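PDB 6RN5: CHAD domain protein from Streptomyces chartreusis, which binds polyphosphate and metal ions, copper among them, through an all-helical CHAD fold, although its wider cellular role is not established. Local coordinates for residues Q31-E34 against F35-L39; L62-S65 against A66-I69; V269-P272 against Q273-P276; A349-R352 against H353-E356. All coordinates share one frame; numbering follows the deposited sequence.

Contacts 1 and 2 lie on consecutive helices, 21-42 and 56-75, which pack together, so that the two contacts touch with centres about 9 Å apart. Contacts 3 and 4 touch as well, across the start of helix 274-295 and helix 338-366, on the opposite side of the chain's centre; the centres of contacts 2 and 3 are about 27 Å apart. Contact 2 is the buried one and gathers arginines round sulfate, whereas contact 3 is at the surface, where a turn presents a copper-binding histidine. Contacts 1 and 4 are partly buried helical turns: the first combines apolar packing with an outward ion pair, the second joins an arginine-valine pair to a copper site between subunits.

Contact 1. Residues Q31-E34 against F35-L39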
# COMPACT_ATOMS: atom_id res chain seq x y z
N GLN A 31 41.40 -6.17 14.32
CA GLN A 31 40.04 -6.07 14.87
C GLN A 31 40.00 -6.18 16.39
O GLN A 31 39.32 -5.39 17.04
CB GLN A 31 39.12 -7.11 14.23
CG GLN A 31 38.91 -6.81 12.76
CD GLN A 31 38.30 -5.44 12.53
OE1 GLN A 31 37.32 -5.07 13.18
NE2 GLN A 31 38.85 -4.69 11.59
N ALA A 32 40.71 -7.16 16.95
CA ALA A 32 40.85 -7.29 18.37
C ALA A 32 41.33 -6.00 19.02
O ALA A 32 40.83 -5.61 20.09
CB ALA A 32 41.81 -8.40 18.69
N THR A 33 42.32 -5.38 18.40
CA THR A 33 42.86 -4.10 18.86
C THR A 33 41.83 -2.97 18.76
O THR A 33 41.73 -2.18 19.69
CB THR A 33 44.12 -3.73 18.08
OG1 THR A 33 45.07 -4.72 18.36
CG2 THR A 33 44.71 -2.37 18.49
N GLU A 34 41.11 -2.86 17.65
CA GLU A 34 39.95 -1.94 17.58
C GLU A 34 38.92 -2.16 18.67
O GLU A 34 38.40 -1.20 19.20
CB GLU A 34 39.21 -2.01 16.24
CG GLU A 34 40.02 -1.43 15.09
CD GLU A 34 40.56 -0.02 15.38
OE1 GLU A 34 39.73 0.89 15.62
OE2 GLU A 34 41.80 0.16 15.38
N PHE A 35 38.59 -3.41 18.97
CA PHE A 35 37.69 -3.72 20.08
C PHE A 35 38.23 -3.22 21.43
O PHE A 35 37.48 -2.70 22.25
CB PHE A 35 37.46 -5.24 20.17
CG PHE A 35 36.47 -5.65 21.20
CD1 PHE A 35 36.87 -5.92 22.49
CD2 PHE A 35 35.13 -5.77 20.88
CE1 PHE A 35 35.96 -6.33 23.45
CE2 PHE A 35 34.20 -6.19 21.83
CZ PHE A 35 34.62 -6.48 23.12
N LEU A 36 39.53 -3.40 21.68
CA LEU A 36 40.12 -2.94 22.93
C LEU A 36 40.19 -1.42 22.99
O LEU A 36 39.93 -0.84 24.04
CB LEU A 36 41.48 -3.52 23.18
CG LEU A 36 41.54 -5.05 23.25
CD1 LEU A 36 43.01 -5.46 23.20
CD2 LEU A 36 40.83 -5.63 24.44
N ARG A 37 40.48 -0.78 21.89
CA ARG A 37 40.39 0.70 21.84
C ARG A 37 39.03 1.22 22.19
O ARG A 37 38.89 2.10 23.03
CB ARG A 37 40.70 1.22 20.48
CG ARG A 37 42.16 1.45 20.34
CD ARG A 37 42.50 1.89 18.93
NE ARG A 37 43.87 1.53 18.62
CZ ARG A 37 44.41 1.65 17.42
NH1 ARG A 37 43.71 2.13 16.39
NH2 ARG A 37 45.68 1.30 17.26
N ALA A 38 38.02 0.69 21.52
CA ALA A 38 36.66 1.09 21.79
C ALA A 38 36.30 0.84 23.25
O ALA A 38 35.67 1.66 23.90
CB ALA A 38 35.70 0.37 20.88
N LEU A 39 36.69 -0.32 23.76
CA LEU A 39 36.41 -0.65 25.13
C LEU A 39 37.03 0.36 26.09
O LEU A 39 36.37 0.76 27.03
CB LEU A 39 36.88 -2.06 25.44
CG LEU A 39 36.61 -2.55 26.85
CD1 LEU A 39 35.13 -2.38 27.22
CD2 LEU A 39 37.03 -4.00 27.00
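Phe-35 N donates to Gln-31 O over 2.9 Å, and the same step of four residues joins Leu-36 to Ala-32, Arg-37 to Thr-33 and Ala-38 to Glu-34. In all four bonds the N-H to acceptor angle is at least 151°, which establishes an unbroken alpha-helical run. The carbonyl of Ala-32 is also packed by side chains: its O atom is 3.4 Å from Phe-35 CB and 3.3 Å from Leu-36 CG. With CG of Phe-35 anti to the backbone N (chi1 -175°), the ring leads away from the preceding turn. It packs instead on Leu-62 and Ser-65 of helix 56-75 and on Val-210 of helix 201-213, so this side of helix 21-42 packs against helix 56-75, which runs roughly antiparallel to it, and helix 201-213 in the all-helical CHAD domain. Another part of the surface carries charge. Glu-34 OE2 forms a salt bridge with Arg-37 NH1 at 2.9 Å, three residues along the helix. The carboxylate and guanidinium planes stand 88° apart and the oxygen is well out of the guanidinium plane, so charge holds the pair and no N-H points at it. The Glu-34 chain bends at chi2, bringing OE2 to the end of the extended Arg-37 chain. Thr-33 CG2 lies 4.0 Å from Arg-37 NH2, while Thr-33 OG1 is hydrogen-bonded to the backbone O of Arg-29.

Contact 2. Residues L62-S65 against A66-I69. With SO4 (sulfate ion), chain G; SO4 (sulfate ion), chain I.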
# COMPACT_ATOMS: atom_id res chain seq x y z
N LEU A 62 32.63 -1.17 19.13
CA LEU A 62 32.65 -2.49 19.74
C LEU A 62 31.80 -3.47 18.95
O LEU A 62 32.21 -4.62 18.76
CB LEU A 62 32.15 -2.45 21.18
CG LEU A 62 33.07 -1.91 22.23
CD1 LEU A 62 32.23 -1.69 23.48
CD2 LEU A 62 34.25 -2.85 22.53
N ARG A 63 30.62 -3.04 18.49
CA ARG A 63 29.78 -3.91 17.64
C ARG A 63 30.43 -4.29 16.32
O ARG A 63 30.38 -5.46 15.89
CB ARG A 63 28.44 -3.26 17.28
CG ARG A 63 27.51 -3.00 18.43
CD ARG A 63 26.09 -2.79 17.94
NE ARG A 63 25.81 -1.61 17.13
CZ ARG A 63 25.68 -0.36 17.60
NH1 ARG A 63 25.87 -0.07 18.88
NH2 ARG A 63 25.39 0.62 16.77
N ARG A 64 30.98 -3.28 15.65
CA ARG A 64 31.54 -3.44 14.33
C ARG A 64 32.71 -4.38 14.37
O ARG A 64 32.88 -5.14 13.41
CB ARG A 64 31.94 -2.10 13.74
CG ARG A 64 30.73 -1.23 13.43
CD ARG A 64 31.09 0.06 12.74
NE ARG A 64 31.39 -0.20 11.34
CZ ARG A 64 32.54 0.09 10.73
NH1 ARG A 64 33.54 0.71 11.34
NH2 ARG A 64 32.67 -0.20 9.46
N SER A 65 33.50 -4.35 15.45
CA SER A 65 34.67 -5.20 15.53
C SER A 65 34.31 -6.60 16.02
O SER A 65 34.82 -7.57 15.50
CB SER A 65 35.76 -4.56 16.40
OG SER A 65 35.28 -4.29 17.72
N ALA A 66 33.45 -6.69 17.02
CA ALA A 66 32.96 -7.98 17.49
C ALA A 66 32.38 -8.79 16.37
O ALA A 66 32.66 -9.97 16.24
CB ALA A 66 31.93 -7.80 18.58
N ARG A 67 31.55 -8.15 15.56
CA ARG A 67 30.91 -8.81 14.44
C ARG A 67 31.93 -9.29 13.41
O ARG A 67 31.76 -10.32 12.76
CB ARG A 67 30.01 -7.83 13.69
CG ARG A 67 28.70 -7.51 14.34
CD ARG A 67 27.78 -6.92 13.28
NE ARG A 67 28.29 -5.72 12.59
CZ ARG A 67 27.78 -4.50 12.77
NH1 ARG A 67 28.24 -3.47 12.10
NH2 ARG A 67 26.80 -4.29 13.66
N ARG A 68 32.95 -8.47 13.17
CA ARG A 68 33.99 -8.93 12.25
C ARG A 68 34.78 -10.13 12.77
O ARG A 68 35.21 -10.95 11.98
CB ARG A 68 34.95 -7.82 11.87
CG ARG A 68 34.34 -6.85 10.93
CD ARG A 68 35.08 -5.50 10.91
NE ARG A 68 34.68 -4.80 9.71
CZ ARG A 68 33.57 -4.09 9.59
NH1 ARG A 68 32.72 -3.96 10.58
NH2 ARG A 68 33.31 -3.48 8.43
N ILE A 69 35.04 -10.17 14.06
CA ILE A 69 35.83 -11.25 14.61
C ILE A 69 34.98 -12.53 14.53
O ILE A 69 35.45 -13.60 14.10
CB ILE A 69 36.23 -10.91 16.04
CG1 ILE A 69 37.20 -9.74 16.02
CG2 ILE A 69 36.87 -12.09 16.71
CD1 ILE A 69 37.54 -9.18 17.41
S SO4 G . 29.60 -2.65 8.64
O1 SO4 G . 30.09 -2.85 9.99
O2 SO4 G . 30.72 -2.07 7.86
O3 SO4 G . 28.46 -1.73 8.62
O4 SO4 G . 29.12 -3.96 8.14
S SO4 I . 25.42 -0.84 13.34
O1 SO4 I . 25.65 -1.81 14.42
O2 SO4 I . 26.66 -0.74 12.50
O3 SO4 I . 25.19 0.49 13.89
O4 SO4 I . 24.32 -1.28 12.50
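Arg-63, Arg-64, Arg-67 and Arg-68 form a local, largely buried, anion-binding contact along one side of helix 56-75, a helix of the CHAD domain packed against helices 21-42, 82-120 and 274-295. Residues three and four apart bring their guanidinium groups to the same side, where two sulfate ions are bound. Such a cluster is consistent with a site for polyphosphate, the sulfates standing where phosphate groups might lie. Arg-67 joins the two ions: its NH2 donates to O1 of the chain I sulfate at 2.8 Å, and its NH1 to O1 of the chain G sulfate at 2.9 Å. The bend at chi3 of Arg-67 (-57°) turns the guanidinium so that both oxygens come to its edge. Arg-63 NE takes the same chain I oxygen at 2.7 Å, nearly straight at 173°. O1 of the chain G sulfate receives three hydrogen bonds, from Arg-64 NE, Arg-67 NH1 and Arg-68 NH1. Arg-60, Arg-288 and Tyr-289 add further partners to the sulfates, and Arg-68 NH2 also has a salt bridge to Glu-292. Arg-64 and Arg-68 lie side by side, their planes 63° apart; O2 of the chain G sulfate, bonded to both NH2 groups, draws these to 3.5 Å from each other. The extended Arg-68 chain runs back along the helix over the preceding turn, and NH1 also donates to Arg-64 O at 3.1 Å, that oxygen lying in the guanidinium plane while the nitrogen approaches from above the carbonyl plane.

Contact 3. Residues V269-P272 against Q273-P276. With CU (copper (II) ion), chain B; SO4 (sulfate ion), chain H.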
# COMPACT_ATOMS: atom_id res chain seq x y z
N VAL A 269 3.56 -17.89 12.15
CA VAL A 269 4.64 -17.36 11.32
C VAL A 269 3.99 -16.38 10.34
O VAL A 269 3.63 -16.77 9.23
CB VAL A 269 5.38 -18.43 10.52
CG1 VAL A 269 6.57 -17.80 9.80
CG2 VAL A 269 5.83 -19.58 11.44
N PRO A 270 3.81 -15.11 10.75
CA PRO A 270 3.00 -14.23 9.89
C PRO A 270 3.67 -13.87 8.54
O PRO A 270 2.97 -13.78 7.54
CB PRO A 270 2.75 -13.01 10.79
CG PRO A 270 3.90 -12.99 11.74
CD PRO A 270 4.31 -14.42 11.96
N HIS A 271 4.99 -13.77 8.50
CA HIS A 271 5.72 -13.32 7.30
C HIS A 271 6.87 -14.29 7.03
O HIS A 271 8.02 -13.98 7.27
CB HIS A 271 6.21 -11.88 7.55
CG HIS A 271 5.07 -10.92 7.77
ND1 HIS A 271 4.18 -10.60 6.77
CD2 HIS A 271 4.64 -10.28 8.87
CE1 HIS A 271 3.26 -9.78 7.23
NE2 HIS A 271 3.50 -9.56 8.51
N PRO A 272 6.53 -15.49 6.51
CA PRO A 272 7.48 -16.60 6.44
C PRO A 272 8.64 -16.35 5.50
O PRO A 272 9.76 -16.73 5.81
CB PRO A 272 6.61 -17.77 5.94
CG PRO A 272 5.37 -17.14 5.34
CD PRO A 272 5.15 -15.91 6.15
N GLN A 273 8.37 -15.71 4.37
CA GLN A 273 9.43 -15.32 3.44
C GLN A 273 10.46 -14.37 4.00
O GLN A 273 11.54 -14.28 3.45
CB GLN A 273 8.86 -14.71 2.18
CG GLN A 273 8.09 -15.71 1.34
CD GLN A 273 7.69 -15.14 -0.01
OE1 GLN A 273 8.50 -14.53 -0.71
NE2 GLN A 273 6.44 -15.36 -0.39
N ASP A 274 10.16 -13.66 5.08
CA ASP A 274 11.21 -12.82 5.69
C ASP A 274 12.46 -13.63 6.04
O ASP A 274 13.57 -13.10 5.92
CB ASP A 274 10.71 -12.10 6.96
CG ASP A 274 9.82 -10.87 6.65
OD1 ASP A 274 9.43 -10.64 5.50
OD2 ASP A 274 9.49 -10.15 7.59
N ALA A 275 12.30 -14.88 6.50
CA ALA A 275 13.45 -15.62 7.05
C ALA A 275 14.54 -15.87 6.00
O ALA A 275 15.68 -15.58 6.24
CB ALA A 275 13.03 -16.93 7.75
N PRO A 276 14.18 -16.35 4.80
CA PRO A 276 15.27 -16.50 3.82
C PRO A 276 16.00 -15.20 3.44
O PRO A 276 17.21 -15.23 3.21
CB PRO A 276 14.56 -17.10 2.59
CG PRO A 276 13.09 -17.23 2.95
CD PRO A 276 12.95 -17.08 4.43
CU CU B . 2.73 -8.45 9.90
S SO4 H . 5.97 -12.54 3.54
O1 SO4 H . 5.78 -14.03 3.62
O2 SO4 H . 7.28 -12.28 4.23
O3 SO4 H . 6.15 -12.08 2.16
O4 SO4 H . 4.74 -11.84 4.11
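His-271 and Asp-274 both carry CG anti to their own carbonyl carbon, at chi1 -61° and -78°, and this leads the imidazole and the carboxylate out of the same turn, with His-271 CB 3.7 Å from Asp-274 OD2. The backbone between them is a type I beta turn, closed by Asp-274 N donating to His-271 O at 3.1 Å; the next bond, Ala-275 N to Pro-272 O at 3.2 Å, leads into helix 274-295. The turn is thus the entry to a helix and presents a metal ligand. His-271 NE2 binds copper at 1.9 Å, and the ion is 2.8 Å from CD2 and 3.0 Å from CE1 of that ring, so it sits close to midway between them. His-262 and His-348 also bind this copper, and the ring of His-262 meets that of His-271 at a steep angle. On the ring edge, ND1 donates to sulfate O4 at 3.0 Å, almost straight at 166° and with the oxygen in the ring plane. Gln-273 N donates to O1 of the same ion, which Arg-359 also grips. Asp-274 OD2 is bonded to Ser-321, and OD1 forms salt bridges with Arg-352 and Arg-359, both on helix 338-366. With its proton on ND1, His-271 leaves NE2 for the copper, and bonding at both nitrogens fixes the rotation of the ring; in this crystal the anion beside ND1 would probably make the ligand nitrogen more electron-rich.

Contact 4. Residues A349-R352 against H353-E356; sequences ADQR and HEVE. With CU (copper (II) ion), chain C.
Arg-352 and Val-355 make the buried, closely packed part of this helical contact, whereas His-353 and Glu-356 are partly exposed. Bends at chi2 (-52°) and chi3 (-55°) fold the arginine back alongside its own helix, so Val-355 lies over one face of the guanidinium: NH2 is 3.7 Å from CG1, and NH1 is 3.8 Å from CG2. That leaves the guanidinium nitrogens for partners beyond the helix, Asp-274 through NH2 and a bound sulfate, while the guanidinium carbon CZ packs against His-271 ND1. Also on the inner side, Gln-351 NE2 donates to Asp-350 OD2 at 2.8 Å, meeting it on the anti side; Arg-118 forms a salt bridge to that carboxylate and Arg-111 a hydrogen bond to Gln-351 OE1, which joins helix 338-366 to helix 82-120. Under the His-353 ring, Ala-349 O does two jobs: it accepts from His-353 N at 2.8 Å and lies over one face of the ring, 3.2 Å from CG. The Glu-356 carboxylate is turned to Arg-359. The His-353 ring leads to a second copper, bound by NE2 at 2.5 Å. This ion is off the ring's midline, 3.0 Å from CD2 but 3.7 Å from CE1 of His-353, and the skewed approach and long bond together are consistent with weaker binding than at the three-histidine site nearby. His-353 of the second subunit binds the same copper, which therefore links the subunits directly through imidazole nitrogens.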
# COMPACT_ATOMS: atom_id res chain seq x y z
N ALA A 349 0.95 -1.89 7.33
CA ALA A 349 0.86 -2.13 5.91
C ALA A 349 1.94 -1.36 5.15
O ALA A 349 2.65 -1.92 4.29
CB ALA A 349 -0.53 -1.73 5.41
N ASP A 350 2.07 -0.09 5.49
CA ASP A 350 3.15 0.72 4.98
C ASP A 350 4.53 0.06 5.10
O ASP A 350 5.31 0.00 4.13
CB ASP A 350 3.19 2.07 5.73
CG ASP A 350 4.23 2.99 5.17
OD1 ASP A 350 3.98 3.49 4.06
OD2 ASP A 350 5.28 3.19 5.83
N GLN A 351 4.84 -0.45 6.29
CA GLN A 351 6.16 -1.02 6.51
C GLN A 351 6.28 -2.37 5.78
O GLN A 351 7.36 -2.71 5.31
CB GLN A 351 6.47 -1.12 8.02
CG GLN A 351 6.51 0.26 8.68
CD GLN A 351 7.66 1.08 8.15
OE1 GLN A 351 8.82 0.68 8.31
NE2 GLN A 351 7.35 2.18 7.43
N ARG A 352 5.19 -3.09 5.62
CA ARG A 352 5.24 -4.30 4.80
C ARG A 352 5.44 -3.96 3.33
O ARG A 352 6.13 -4.69 2.60
CB ARG A 352 3.99 -5.16 4.97
CG ARG A 352 3.85 -5.78 6.33
CD ARG A 352 5.10 -6.54 6.75
NE ARG A 352 5.57 -7.58 5.81
CZ ARG A 352 6.64 -8.36 6.01
NH1 ARG A 352 7.40 -8.23 7.10
NH2 ARG A 352 6.96 -9.28 5.12
N HIS A 353 4.90 -2.81 2.90
CA HIS A 353 5.19 -2.32 1.54
C HIS A 353 6.65 -1.96 1.37
O HIS A 353 7.19 -2.21 0.32
CB HIS A 353 4.25 -1.16 1.09
CG HIS A 353 2.80 -1.54 1.11
ND1 HIS A 353 2.37 -2.84 0.88
CD2 HIS A 353 1.68 -0.81 1.36
CE1 HIS A 353 1.05 -2.88 0.98
NE2 HIS A 353 0.60 -1.67 1.27
N GLU A 354 7.27 -1.40 2.40
CA GLU A 354 8.71 -1.14 2.38
C GLU A 354 9.50 -2.46 2.36
O GLU A 354 10.54 -2.53 1.76
CB GLU A 354 9.16 -0.31 3.57
CG GLU A 354 8.59 1.11 3.63
CD GLU A 354 9.23 2.09 2.64
OE1 GLU A 354 10.27 1.76 2.02
OE2 GLU A 354 8.71 3.22 2.47
N VAL A 355 9.01 -3.52 2.99
CA VAL A 355 9.74 -4.82 2.93
C VAL A 355 9.81 -5.28 1.47
O VAL A 355 10.89 -5.56 0.95
CB VAL A 355 9.12 -5.91 3.86
CG1 VAL A 355 9.72 -7.29 3.59
CG2 VAL A 355 9.32 -5.53 5.32
N GLU A 356 8.67 -5.30 0.80
CA GLU A 356 8.60 -5.61 -0.62
C GLU A 356 9.46 -4.69 -1.49
O GLU A 356 10.22 -5.16 -2.32
CB GLU A 356 7.15 -5.59 -1.12
CG GLU A 356 6.43 -6.94 -0.96
CD GLU A 356 7.02 -8.07 -1.85
OE1 GLU A 356 7.18 -7.90 -3.08
OE2 GLU A 356 7.33 -9.15 -1.31
CU CU C . -1.11 -0.02 2.01